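Local coordinates for protein 33 kDa chaperonin (Thermotoga maritima, PDB 1VQ0) that probably acts as a redox-regulated molecular chaperone that protects thermally unfolding and oxidatively damaged proteins from irreversible aggregation, at residues S211-F214 and Q215-P219; F114-A117 and G118-Q122; T18-D21 and H22-F26; E198-E201 and K202-N206; V170-S174 and D175-I179. All blocks are in the same frame, centred on the assembly; numbering follows the deposited sequence.

Interaction 1: S211-F214 and Q215-P219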
loop_
_atom_site.group_PDB
_atom_site.type_symbol
_atom_site.label_atom_id
_atom_site.label_comp_id
_atom_site.label_asym_id
_atom_site.label_seq_id
_atom_site.Cartn_x
_atom_site.Cartn_y
_atom_site.Cartn_z
ATOM N N SER A 211 -1.094 30.674 -7.392
ATOM C CA SER A 211 -2.152 31.616 -7.863
ATOM C C SER A 211 -1.633 33.004 -8.076
ATOM O O SER A 211 -1.969 33.652 -9.061
ATOM C CB SER A 211 -3.318 31.694 -6.855
ATOM O OG SER A 211 -3.782 30.380 -6.525
ATOM N N LYS A 212 -0.798 33.437 -7.150
ATOM C CA LYS A 212 -0.102 34.698 -7.283
ATOM C C LYS A 212 1.158 34.603 -8.216
ATOM O O LYS A 212 1.271 35.376 -9.173
ATOM C CB LYS A 212 0.232 35.241 -5.894
ATOM C CG LYS A 212 0.810 36.609 -5.941
ATOM C CD LYS A 212 1.224 37.089 -4.552
ATOM C CE LYS A 212 2.027 38.401 -4.621
ATOM N NZ LYS A 212 3.169 38.335 -3.650
ATOM N N LEU A 213 2.065 33.650 -7.946
ATOM C CA LEU A 213 3.348 33.525 -8.669
ATOM C C LEU A 213 3.161 33.345 -10.205
ATOM O O LEU A 213 3.877 33.924 -11.026
ATOM C CB LEU A 213 4.152 32.342 -8.071
ATOM C CG LEU A 213 5.508 31.945 -8.684
ATOM C CD1 LEU A 213 6.470 33.129 -8.626
ATOM C CD2 LEU A 213 6.116 30.738 -8.026
ATOM N N PHE A 214 2.197 32.520 -10.581
ATOM C CA PHE A 214 1.991 32.205 -11.997
ATOM C C PHE A 214 1.360 33.365 -12.784
ATOM O O PHE A 214 1.464 33.389 -14.020
ATOM C CB PHE A 214 1.185 30.905 -12.149
ATOM C CG PHE A 214 2.006 29.668 -12.050
ATOM C CD1 PHE A 214 3.190 29.640 -11.302
ATOM C CD2 PHE A 214 1.609 28.500 -12.719
ATOM C CE1 PHE A 214 3.979 28.463 -11.220
ATOM C CE2 PHE A 214 2.385 27.306 -12.616
ATOM C CZ PHE A 214 3.566 27.289 -11.872
ATOM N N GLN A 215 0.736 34.329 -12.086
ATOM C CA GLN A 215 0.348 35.627 -12.704
ATOM C C GLN A 215 1.527 36.604 -12.920
ATOM O O GLN A 215 1.396 37.599 -13.618
ATOM C CB GLN A 215 -0.757 36.305 -11.877
ATOM C CG GLN A 215 -2.074 35.561 -11.999
ATOM C CD GLN A 215 -3.210 36.176 -11.192
ATOM O OE1 GLN A 215 -3.905 37.037 -11.703
ATOM N NE2 GLN A 215 -3.404 35.724 -9.934
ATOM N N GLU A 216 2.669 36.313 -12.305
ATOM C CA GLU A 216 3.808 37.246 -12.249
ATOM C C GLU A 216 5.056 36.713 -12.919
ATOM O O GLU A 216 5.946 37.501 -13.209
ATOM C CB GLU A 216 4.218 37.514 -10.792
ATOM C CG GLU A 216 3.271 38.403 -9.998
ATOM C CD GLU A 216 3.575 38.370 -8.507
ATOM O OE1 GLU A 216 4.593 37.702 -8.114
ATOM O OE2 GLU A 216 2.786 39.004 -7.748
ATOM N N ALA A 217 5.177 35.388 -13.072
ATOM C CA ALA A 217 6.429 34.806 -13.570
ATOM C C ALA A 217 6.217 33.677 -14.571
ATOM O O ALA A 217 5.351 32.824 -14.373
ATOM C CB ALA A 217 7.265 34.321 -12.411
ATOM N N GLU A 218 7.015 33.681 -15.632
ATOM C CA GLU A 218 7.051 32.586 -16.574
ATOM C C GLU A 218 7.620 31.353 -15.868
ATOM O O GLU A 218 8.342 31.499 -14.890
ATOM C CB GLU A 218 7.925 32.943 -17.780
ATOM C CG GLU A 218 7.362 34.020 -18.723
ATOM C CD GLU A 218 5.854 33.891 -18.902
ATOM O OE1 GLU A 218 5.411 32.947 -19.576
ATOM O OE2 GLU A 218 5.103 34.712 -18.332
ATOM N N PRO A 219 7.272 30.148 -16.316
ATOM C CA PRO A 219 7.782 28.921 -15.700
ATOM C C PRO A 219 9.309 28.854 -15.551
ATOM O O PRO A 219 9.808 28.418 -14.529
ATOM C CB PRO A 219 7.275 27.841 -16.663
ATOM C CG PRO A 219 5.975 28.385 -17.110
ATOM C CD PRO A 219 6.319 29.825 -17.393
#
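Q215 folds back on helix 210-213 and grips a main-chain oxygen of S211. Its CB lies 3.5 Å from K212 O. With CG set beside the backbone N (chi1 -70°), the chain turns back along the helix, and CG comes to 3.5 Å from S211 O. The chain is extended through CD, and the amide is turned about the CG-CD bond to bring NE2 to 2.7 Å from S211 O. This bond is nearly straight, 171° at the hydrogen, and the oxygen lies close to the amide plane of Q215, though NE2 is tilted from the carbonyl plane of S211. Next to it, E216 N donates to L213 O at 3.0 Å, and A217 N adds a weak bond to the same oxygen. K212 and E216 meet through carbon: K212 CE is 3.3 Å from E216 OE2, whereas K212 NZ stays 4.2 Å from that oxygen, beyond a salt bridge. L213 CD1 reaches A217 CB at 4.0 Å, and both side chains also touch V222 and R225 of helix 219-227. The geometry is that of a tight interhelical turn between helix 210-213 and helix 219-227, in which carbonyls of S211 and L213 are taken up by the turn and E218 stands at the N-cap position of the next helix.

Interaction 2: F114-A117 and G118-Q122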
loop_
_atom_site.group_PDB
_atom_site.type_symbol
_atom_site.label_atom_id
_atom_site.label_comp_id
_atom_site.label_asym_id
_atom_site.label_seq_id
_atom_site.Cartn_x
_atom_site.Cartn_y
_atom_site.Cartn_z
ATOM N N PHE A 114 -10.431 28.339 -0.686
ATOM C CA PHE A 114 -11.176 27.075 -0.710
ATOM C C PHE A 114 -10.593 26.052 0.295
ATOM O O PHE A 114 -9.363 25.862 0.409
ATOM C CB PHE A 114 -11.321 26.482 -2.114
ATOM C CG PHE A 114 -12.291 27.276 -3.010
ATOM C CD1 PHE A 114 -13.681 27.204 -2.811
ATOM C CD2 PHE A 114 -11.825 28.144 -3.976
ATOM C CE1 PHE A 114 -14.589 27.979 -3.583
ATOM C CE2 PHE A 114 -12.739 28.891 -4.779
ATOM C CZ PHE A 114 -14.107 28.815 -4.576
ATOM N N ASP A 115 -11.501 25.431 1.045
ATOM C CA ASP A 115 -11.149 24.555 2.158
ATOM C C ASP A 115 -10.931 23.143 1.694
ATOM O O ASP A 115 -11.712 22.224 1.973
ATOM C CB ASP A 115 -12.208 24.606 3.253
ATOM C CG ASP A 115 -11.770 23.946 4.510
ATOM O OD1 ASP A 115 -10.545 23.639 4.644
ATOM O OD2 ASP A 115 -12.590 23.718 5.404
ATOM N N VAL A 116 -9.829 22.978 0.965
ATOM C CA VAL A 116 -9.415 21.659 0.469
ATOM C C VAL A 116 -9.254 20.657 1.615
ATOM O O VAL A 116 -9.821 19.555 1.572
ATOM C CB VAL A 116 -8.150 21.809 -0.392
ATOM C CG1 VAL A 116 -7.578 20.459 -0.806
ATOM C CG2 VAL A 116 -8.473 22.665 -1.614
ATOM N N ALA A 117 -8.545 21.060 2.684
ATOM C CA ALA A 117 -8.288 20.203 3.839
ATOM C C ALA A 117 -9.623 19.766 4.476
ATOM O O ALA A 117 -9.834 18.604 4.804
ATOM C CB ALA A 117 -7.370 20.925 4.856
ATOM N N GLY A 118 -10.530 20.708 4.637
ATOM C CA GLY A 118 -11.861 20.425 5.180
ATOM C C GLY A 118 -12.632 19.504 4.242
ATOM O O GLY A 118 -13.334 18.601 4.663
ATOM N N ALA A 119 -12.507 19.721 2.933
ATOM C CA ALA A 119 -13.255 18.860 2.006
ATOM C C ALA A 119 -12.811 17.406 2.161
ATOM O O ALA A 119 -13.601 16.496 2.081
ATOM C CB ALA A 119 -13.052 19.308 0.594
ATOM N N ILE A 120 -11.496 17.195 2.338
ATOM C CA ILE A 120 -10.942 15.830 2.428
ATOM C C ILE A 120 -11.102 15.219 3.820
ATOM O O ILE A 120 -11.392 14.019 3.981
ATOM C CB ILE A 120 -9.467 15.850 1.981
ATOM C CG1 ILE A 120 -9.395 16.132 0.474
ATOM C CG2 ILE A 120 -8.728 14.531 2.415
ATOM C CD1 ILE A 120 -8.001 16.461 -0.008
ATOM N N GLY A 121 -10.885 16.031 4.829
ATOM C CA GLY A 121 -10.950 15.544 6.200
ATOM C C GLY A 121 -9.789 14.629 6.555
ATOM O O GLY A 121 -8.714 14.682 5.932
ATOM N N GLN A 122 -10.036 13.795 7.537
ATOM C CA GLN A 122 -9.095 12.841 8.102
ATOM C C GLN A 122 -9.044 11.652 7.186
ATOM O O GLN A 122 -10.084 11.092 6.850
ATOM C CB GLN A 122 -9.586 12.307 9.458
ATOM C CG GLN A 122 -9.664 13.295 10.586
ATOM C CD GLN A 122 -8.486 14.179 10.605
ATOM O OE1 GLN A 122 -7.380 13.731 10.933
ATOM N NE2 GLN A 122 -8.681 15.428 10.182
HETATM O O HOH W 1 -7.753 17.086 5.620
#
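An N-cap begins the short helix 116-120, with D115 accepting from G118 through its side chain. CG of D115 lies anti to the backbone N (chi1 -169°), which swings OD1 over the first turn to 2.9 Å from G118 N. The bond is weak; D115 OD2 lies against G118 CA at 3.4 Å, a van der Waals contact. The main-chain oxygen of D115 takes A119 N at 2.8 Å, so the residue receives two amides of the first turn, one on its side chain and one on its backbone. Further along, I120 N bonds to V116 O, while the side chains of V116 and I120 lie alongside each other and point the same way, V116 CG1 to I120 CD1 at 4.1 Å. At the other end G121 leaves helical geometry with positive phi (71°), and its N donates to A117 O at 2.8 Å. Water 1 donates to A117 O at 2.7 Å and to G121 O at 2.6 Å, bridging the two carbonyls. Outside the helix, V116 packs on V50 and R54 of helix 46-62. Polar groups at both ends thus find partners: a carboxylate, whose negative charge would probably suit the helix N-terminus, and a water that gives A117 O a second donor.

Interaction 3: T18-D21 and H22-F26. With EDO (1,2-ethanediol), chain F.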
loop_
_atom_site.group_PDB
_atom_site.type_symbol
_atom_site.label_atom_id
_atom_site.label_comp_id
_atom_site.label_asym_id
_atom_site.label_seq_id
_atom_site.Cartn_x
_atom_site.Cartn_y
_atom_site.Cartn_z
ATOM N N THR A 18 16.814 18.414 -14.848
ATOM C CA THR A 18 17.565 18.159 -13.638
ATOM C C THR A 18 18.559 19.274 -13.412
ATOM O O THR A 18 18.948 19.996 -14.375
ATOM C CB THR A 18 18.387 16.862 -13.752
ATOM O OG1 THR A 18 19.359 16.987 -14.809
ATOM C CG2 THR A 18 17.448 15.622 -14.099
ATOM N N MET A 19 18.994 19.369 -12.145
ATOM C CA MET A 19 20.031 20.304 -11.739
ATOM C C MET A 19 21.075 19.615 -10.890
ATOM O O MET A 19 20.808 18.555 -10.266
ATOM C CB MET A 19 19.439 21.483 -10.960
ATOM C CG MET A 19 18.685 22.525 -11.785
ATOM S SD MET A 19 19.727 23.604 -12.769
ATOM C CE MET A 19 19.488 22.852 -14.160
ATOM N N PHE A 20 22.268 20.222 -10.914
ATOM C CA PHE A 20 23.412 19.882 -10.039
ATOM C C PHE A 20 23.846 18.444 -10.231
ATOM O O PHE A 20 23.622 17.606 -9.365
ATOM C CB PHE A 20 23.094 20.172 -8.569
ATOM C CG PHE A 20 22.513 21.544 -8.339
ATOM C CD1 PHE A 20 23.114 22.666 -8.900
ATOM C CD2 PHE A 20 21.322 21.714 -7.632
ATOM C CE1 PHE A 20 22.588 23.927 -8.714
ATOM C CE2 PHE A 20 20.773 22.980 -7.451
ATOM C CZ PHE A 20 21.425 24.099 -7.988
ATOM N N ASP A 21 24.445 18.199 -11.405
ATOM C CA ASP A 21 24.917 16.881 -11.865
ATOM C C ASP A 21 23.879 15.822 -11.651
ATOM O O ASP A 21 24.196 14.770 -11.107
ATOM C CB ASP A 21 26.238 16.450 -11.169
ATOM C CG ASP A 21 27.354 17.447 -11.356
ATOM O OD1 ASP A 21 27.578 17.882 -12.508
ATOM O OD2 ASP A 21 28.065 17.847 -10.398
ATOM N N HIS A 22 22.640 16.131 -12.048
ATOM C CA HIS A 22 21.533 15.173 -12.032
ATOM C C HIS A 22 21.108 14.682 -10.657
ATOM O O HIS A 22 20.421 13.662 -10.559
ATOM C CB HIS A 22 21.844 13.960 -12.933
ATOM C CG HIS A 22 21.991 14.320 -14.369
ATOM N ND1 HIS A 22 23.221 14.578 -14.946
ATOM C CD2 HIS A 22 21.071 14.500 -15.342
ATOM C CE1 HIS A 22 23.048 14.899 -16.211
ATOM N NE2 HIS A 22 21.754 14.862 -16.476
ATOM N N LYS A 23 21.499 15.384 -9.596
ATOM C CA LYS A 23 21.091 15.004 -8.221
ATOM C C LYS A 23 19.712 15.515 -7.841
ATOM O O LYS A 23 19.114 15.022 -6.891
ATOM C CB LYS A 23 22.146 15.476 -7.219
ATOM C CG LYS A 23 23.480 14.818 -7.489
ATOM C CD LYS A 23 24.396 14.769 -6.282
ATOM C CE LYS A 23 25.773 14.313 -6.679
ATOM N NZ LYS A 23 26.703 14.849 -5.627
ATOM N N VAL A 24 19.222 16.523 -8.576
ATOM C CA VAL A 24 17.873 17.073 -8.383
ATOM C C VAL A 24 17.157 17.058 -9.729
ATOM O O VAL A 24 17.751 17.320 -10.760
ATOM C CB VAL A 24 17.892 18.547 -7.869
ATOM C CG1 VAL A 24 16.443 19.082 -7.524
ATOM C CG2 VAL A 24 18.837 18.728 -6.675
ATOM N N ARG A 25 15.882 16.741 -9.685
ATOM C CA ARG A 25 14.987 16.785 -10.835
ATOM C C ARG A 25 13.852 17.771 -10.547
ATOM O O ARG A 25 13.487 17.996 -9.404
ATOM C CB ARG A 25 14.461 15.371 -11.210
ATOM C CG ARG A 25 13.429 14.762 -10.278
ATOM C CD ARG A 25 13.136 13.285 -10.582
ATOM N NE ARG A 25 12.081 12.743 -9.734
ATOM C CZ ARG A 25 11.727 11.459 -9.672
ATOM N NH1 ARG A 25 12.384 10.510 -10.321
ATOM N NH2 ARG A 25 10.699 11.113 -8.948
ATOM N N PHE A 26 13.355 18.411 -11.605
ATOM C CA PHE A 26 12.260 19.356 -11.464
ATOM C C PHE A 26 11.275 19.189 -12.616
ATOM O O PHE A 26 11.661 18.754 -13.724
ATOM C CB PHE A 26 12.759 20.818 -11.431
ATOM C CG PHE A 26 13.415 21.266 -12.704
ATOM C CD1 PHE A 26 12.643 21.666 -13.791
ATOM C CD2 PHE A 26 14.796 21.252 -12.825
ATOM C CE1 PHE A 26 13.241 22.016 -14.977
ATOM C CE2 PHE A 26 15.402 21.596 -14.005
ATOM C CZ PHE A 26 14.606 21.977 -15.087
HETATM C C1 EDO F . 6.672 8.059 -9.443
HETATM O O1 EDO F . 6.324 7.663 -8.133
HETATM C C2 EDO F . 8.140 7.933 -9.852
HETATM O O2 EDO F . 9.079 8.594 -8.976
HETATM O O HOH W 2 21.733 18.203 -13.915
#
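T18 and H22 meet at a slant beside the turn of a beta hairpin, in which a type I' turn from F20 to K23 joins strand 13-19 to strand 24-30. T18 OG1 approaches the imidazole obliquely, 3.1 Å from H22 CD2. The hydroxyl sits between the backbone N and the carbonyl carbon (chi1 63°), turned to the turn residues, where water 2 lies 2.8 Å from T18 OG1 and accepts from H22 N. The same water stands over the centre of the imidazole on one face. Next to M19 and V24, which share a face of the sheet, the F20 side chain runs alongside V24 in the same direction. V24 CG2 meets the F20 ring at its edge, 4.0 Å from F20 CD2, while M19 CB covers one face of that ring toward its rim. M19 also crosses F26, M19 CG lying 4.1 Å from F26 CE2. Beneath these side chains the backbone pairs M19 with V24: M19 N reaches V24 O at 2.8 Å, and V24 N returns a bond to M19 O. K23 and V24 both face M19, a classic beta bulge. Helix 219-227 supplies F227, which touches M19 and V24, and L223, which touches F26. R25 forms a non-hydrogen-bonded pair with T18, and its chain is extended from CG to NE. Its NH2 donates to Q186 OE1 of the adjacent strand, and also to O2 of a 1,2-ethanediol, probably from the crystallisation liquor; that oxygen lies in the guanidinium plane at its edge, 3.0 Å from R25 NH2.

Interaction 4: E198-E201 and K202-N206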
loop_
_atom_site.group_PDB
_atom_site.type_symbol
_atom_site.label_atom_id
_atom_site.label_comp_id
_atom_site.label_asym_id
_atom_site.label_seq_id
_atom_site.Cartn_x
_atom_site.Cartn_y
_atom_site.Cartn_z
ATOM N N GLU A 198 19.780 23.469 1.349
ATOM C CA GLU A 198 19.330 24.610 2.172
ATOM C C GLU A 198 18.836 25.794 1.352
ATOM O O GLU A 198 17.828 26.411 1.696
ATOM C CB GLU A 198 20.448 25.065 3.128
ATOM C CG GLU A 198 20.299 24.457 4.516
ATOM C CD GLU A 198 21.596 24.375 5.317
ATOM O OE1 GLU A 198 22.491 25.264 5.190
ATOM O OE2 GLU A 198 21.700 23.402 6.094
ATOM N N MET A 199 19.575 26.106 0.287
ATOM C CA MET A 199 19.249 27.208 -0.628
ATOM C C MET A 199 17.969 26.951 -1.421
ATOM O O MET A 199 17.125 27.840 -1.553
ATOM C CB MET A 199 20.409 27.407 -1.596
ATOM C CG MET A 199 20.213 28.517 -2.603
ATOM S SD MET A 199 20.940 28.099 -4.164
ATOM C CE MET A 199 19.848 26.847 -4.660
ATOM N N ILE A 200 17.848 25.741 -1.964
ATOM C CA ILE A 200 16.621 25.285 -2.617
ATOM C C ILE A 200 15.411 25.428 -1.678
ATOM O O ILE A 200 14.435 26.074 -2.021
ATOM C CB ILE A 200 16.778 23.814 -3.086
ATOM C CG1 ILE A 200 17.774 23.724 -4.242
ATOM C CG2 ILE A 200 15.461 23.253 -3.537
ATOM C CD1 ILE A 200 18.062 22.295 -4.664
ATOM N N GLU A 201 15.502 24.811 -0.505
ATOM C CA GLU A 201 14.494 24.925 0.548
ATOM C C GLU A 201 14.105 26.381 0.795
ATOM O O GLU A 201 12.933 26.720 0.784
ATOM C CB GLU A 201 15.027 24.349 1.864
ATOM C CG GLU A 201 14.686 22.894 2.162
ATOM C CD GLU A 201 15.443 22.321 3.388
ATOM O OE1 GLU A 201 16.103 23.087 4.156
ATOM O OE2 GLU A 201 15.390 21.083 3.573
ATOM N N LYS A 202 15.108 27.231 1.029
ATOM C CA LYS A 202 14.881 28.650 1.338
ATOM C C LYS A 202 14.203 29.402 0.208
ATOM O O LYS A 202 13.280 30.178 0.446
ATOM C CB LYS A 202 16.198 29.350 1.700
ATOM C CG LYS A 202 15.986 30.775 2.279
ATOM C CD LYS A 202 17.261 31.454 2.726
ATOM C CE LYS A 202 16.972 32.872 3.268
ATOM N NZ LYS A 202 18.176 33.575 3.887
ATOM N N ASN A 203 14.699 29.180 -1.011
ATOM C CA ASN A 203 14.148 29.766 -2.225
ATOM C C ASN A 203 12.683 29.367 -2.480
ATOM O O ASN A 203 11.854 30.214 -2.810
ATOM C CB ASN A 203 15.028 29.402 -3.449
ATOM C CG ASN A 203 16.393 30.114 -3.433
ATOM O OD1 ASN A 203 16.624 30.980 -2.605
ATOM N ND2 ASN A 203 17.293 29.732 -4.349
ATOM N N ILE A 204 12.353 28.097 -2.313
ATOM C CA ILE A 204 10.965 27.665 -2.479
ATOM C C ILE A 204 10.057 28.267 -1.378
ATOM O O ILE A 204 8.969 28.795 -1.659
ATOM C CB ILE A 204 10.855 26.126 -2.475
ATOM C CG1 ILE A 204 11.520 25.538 -3.706
ATOM C CG2 ILE A 204 9.346 25.665 -2.392
ATOM C CD1 ILE A 204 11.696 23.984 -3.646
ATOM N N LYS A 205 10.497 28.170 -0.131
ATOM C CA LYS A 205 9.727 28.713 0.993
ATOM C C LYS A 205 9.438 30.207 0.789
ATOM O O LYS A 205 8.397 30.710 1.218
ATOM C CB LYS A 205 10.466 28.496 2.328
ATOM C CG LYS A 205 9.604 28.730 3.588
ATOM C CD LYS A 205 10.476 29.153 4.792
ATOM C CE LYS A 205 9.676 29.267 6.113
ATOM N NZ LYS A 205 10.508 29.949 7.209
ATOM N N ASN A 206 10.357 30.907 0.137
ATOM C CA ASN A 206 10.181 32.319 -0.102
ATOM C C ASN A 206 9.198 32.660 -1.205
ATOM O O ASN A 206 8.835 33.821 -1.354
ATOM C CB ASN A 206 11.523 32.947 -0.461
ATOM C CG ASN A 206 12.315 33.407 0.762
ATOM O OD1 ASN A 206 11.886 33.238 1.900
ATOM N ND2 ASN A 206 13.499 33.995 0.513
#
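M199 carries CG anti to its own N (chi1 -180°), whereas N203, one turn later, has CG beside its backbone N and anti to the carbonyl carbon (chi1 -70°). These settings bring the two side chains to the same flank of helix 194-205, where they cross aslant. The thioether chain bends at its second and third torsions and wraps round the amide nitrogen: M199 CG is 3.6 Å from N203 ND2, and M199 CE is 3.9 Å from the same nitrogen. The carboxamide also lies against the helix backbone, N203 CG being 3.0 Å from M199 O, but no side-chain bond forms to that oxygen. M199 O is instead taken by N203 N at 2.8 Å, with 164° at the hydrogen, while ND2 donates outside this turn to I226 O of helix 219-227. The flank turned to the protein is made by I200 and I204, which lie side by side and point the same way. I200 CG2 touches I204 CD1 at 3.8 Å, and I204 N bonds to I200 O at 2.9 Å. I204 rests on F183 and V185 of strand 176-187. E201, K202 and K205 are exposed, and K205 N closes the next backbone bond on E201 O. The helix is thus amphipathic: its isoleucines meet the sheet and helix 219-227, while N203 spends its amide hydrogen-bonding to that same helix, with M199 probably shielding part of the polar group.

Interaction 5: V170-S174 and D175-I179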
loop_
_atom_site.group_PDB
_atom_site.type_symbol
_atom_site.label_atom_id
_atom_site.label_comp_id
_atom_site.label_asym_id
_atom_site.label_seq_id
_atom_site.Cartn_x
_atom_site.Cartn_y
_atom_site.Cartn_z
ATOM N N VAL A 170 -4.769 26.262 -7.813
ATOM C CA VAL A 170 -5.839 26.347 -8.793
ATOM C C VAL A 170 -6.681 27.606 -8.470
ATOM O O VAL A 170 -7.195 27.712 -7.387
ATOM C CB VAL A 170 -6.763 25.141 -8.718
ATOM C CG1 VAL A 170 -8.017 25.417 -9.511
ATOM C CG2 VAL A 170 -6.067 23.886 -9.220
ATOM N N LEU A 171 -6.757 28.541 -9.411
ATOM C CA LEU A 171 -7.655 29.713 -9.356
ATOM C C LEU A 171 -8.772 29.545 -10.396
ATOM O O LEU A 171 -8.557 29.413 -11.596
ATOM C CB LEU A 171 -6.888 30.994 -9.628
ATOM C CG LEU A 171 -7.606 32.304 -9.429
ATOM C CD1 LEU A 171 -7.851 32.526 -7.915
ATOM C CD2 LEU A 171 -6.830 33.503 -10.033
ATOM N N VAL A 172 -9.979 29.542 -9.867
ATOM C CA VAL A 172 -11.216 29.348 -10.593
ATOM C C VAL A 172 -12.239 30.486 -10.199
ATOM O O VAL A 172 -12.335 30.846 -9.021
ATOM C CB VAL A 172 -11.802 28.007 -10.158
ATOM C CG1 VAL A 172 -12.232 28.077 -8.654
ATOM C CG2 VAL A 172 -12.980 27.646 -11.066
ATOM N N ASP A 173 -12.966 31.046 -11.179
ATOM C CA ASP A 173 -14.149 31.935 -10.930
ATOM C C ASP A 173 -15.282 31.559 -11.866
ATOM O O ASP A 173 -15.261 30.460 -12.406
ATOM C CB ASP A 173 -13.778 33.431 -11.042
ATOM C CG ASP A 173 -13.082 33.776 -12.340
ATOM O OD1 ASP A 173 -13.558 33.313 -13.409
ATOM O OD2 ASP A 173 -12.062 34.529 -12.385
ATOM N N SER A 174 -16.247 32.472 -12.085
ATOM C CA SER A 174 -17.498 32.160 -12.775
ATOM C C SER A 174 -17.329 31.990 -14.273
ATOM O O SER A 174 -18.191 31.433 -14.933
ATOM C CB SER A 174 -18.575 33.234 -12.458
ATOM O OG SER A 174 -18.202 34.564 -12.855
ATOM N N ASP A 175 -16.221 32.494 -14.814
ATOM C CA ASP A 175 -15.815 32.215 -16.203
ATOM C C ASP A 175 -14.946 30.950 -16.299
ATOM O O ASP A 175 -14.497 30.592 -17.385
ATOM C CB ASP A 175 -15.005 33.393 -16.772
ATOM C CG ASP A 175 -15.771 34.716 -16.728
ATOM O OD1 ASP A 175 -17.015 34.694 -16.890
ATOM O OD2 ASP A 175 -15.197 35.819 -16.525
ATOM N N GLY A 176 -14.652 30.328 -15.161
ATOM C CA GLY A 176 -13.969 29.033 -15.136
ATOM C C GLY A 176 -12.562 29.140 -14.580
ATOM O O GLY A 176 -12.210 30.126 -13.894
ATOM N N VAL A 177 -11.774 28.108 -14.893
ATOM C CA VAL A 177 -10.441 27.989 -14.378
ATOM C C VAL A 177 -9.518 29.007 -15.029
ATOM O O VAL A 177 -9.393 29.050 -16.257
ATOM C CB VAL A 177 -9.858 26.602 -14.543
ATOM C CG1 VAL A 177 -8.478 26.563 -13.805
ATOM C CG2 VAL A 177 -10.759 25.574 -13.923
ATOM N N LYS A 178 -8.856 29.776 -14.176
ATOM C CA LYS A 178 -7.920 30.822 -14.580
ATOM C C LYS A 178 -6.439 30.433 -14.455
ATOM O O LYS A 178 -5.602 30.811 -15.275
ATOM C CB LYS A 178 -8.220 32.084 -13.792
ATOM C CG LYS A 178 -9.667 32.603 -13.992
ATOM C CD LYS A 178 -10.015 32.795 -15.499
ATOM C CE LYS A 178 -11.448 33.270 -15.704
ATOM N NZ LYS A 178 -11.626 34.698 -15.240
ATOM N N ILE A 179 -6.119 29.681 -13.439
ATOM C CA ILE A 179 -4.771 29.147 -13.247
ATOM C C ILE A 179 -4.958 27.768 -12.636
ATOM O O ILE A 179 -5.752 27.617 -11.751
ATOM C CB ILE A 179 -4.011 30.045 -12.244
ATOM C CG1 ILE A 179 -3.774 31.425 -12.863
ATOM C CG2 ILE A 179 -2.763 29.339 -11.731
ATOM C CD1 ILE A 179 -2.905 32.336 -12.040
#
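Backbone bonds between L171 and the returning strand define this antiparallel hairpin and the irregularity within it. L171 N donates to I179 O at 2.7 Å, while L171 O accepts twice: from K178 N at 2.6 Å in the carbonyl plane, and from I179 N on a lone pair. With K178 and I179 both facing L171, the register slips by one, a classic beta bulge. At the closed end D173 and G176 bond in both directions round a type I turn, and G176 adopts backbone angles (phi 111°) that a side chain would resist. The ionic contact is between D173 and K178, whose side chains cross at about a right angle. D173 has CG between its backbone N and carbonyl carbon (chi1 53°), and K178 bends at its second and fourth torsions, which together bring K178 NZ to D173 OD2 at 2.9 Å on the syn side, with a weak bond to OD1. D173 OD1 also accepts from D175 N at 3.1 Å on its anti side, tying the carboxylate to the turn. D175 lies near NZ too, as a long salt bridge. Apolar contacts lie on the two faces of the hairpin: L171 CB and I179 CB are 4.0 Å apart on one, V172 CG2 and V177 CG2 4.2 Å on the other. Around the hairpin, V170 packs on V50 and I57 of helix 46-62, V177 touches T49 of that helix and R32 and V35 of helix 32-42, and V177 N donates to E36 OE1.

In the fold
Along the chain the order is interaction 3, 2, 5, 4 and 1. Interactions 3 and 5 are hairpins of one mixed sheet whose strands 24-30 and 176-187 are neighbours, yet their centres lie 33 Å apart, at distant parts of it. The other three concern helices and their turns; helix 194-205 of interaction 4 and helix 210-213 of interaction 1 follow each other. Interaction 5 bridges interactions 1 and 2, which do not touch: Q215 CG meets I179 CD1 at 3.3 Å, and F114 CE2 meets V172 CG1 at 4.0 Å. Interactions 3 and 4 meet where F20 CE2 reaches I200 CD1 at 3.9 Å. Hairpins and helices are thus joined by carbon-to-carbon packing around a shared sheet.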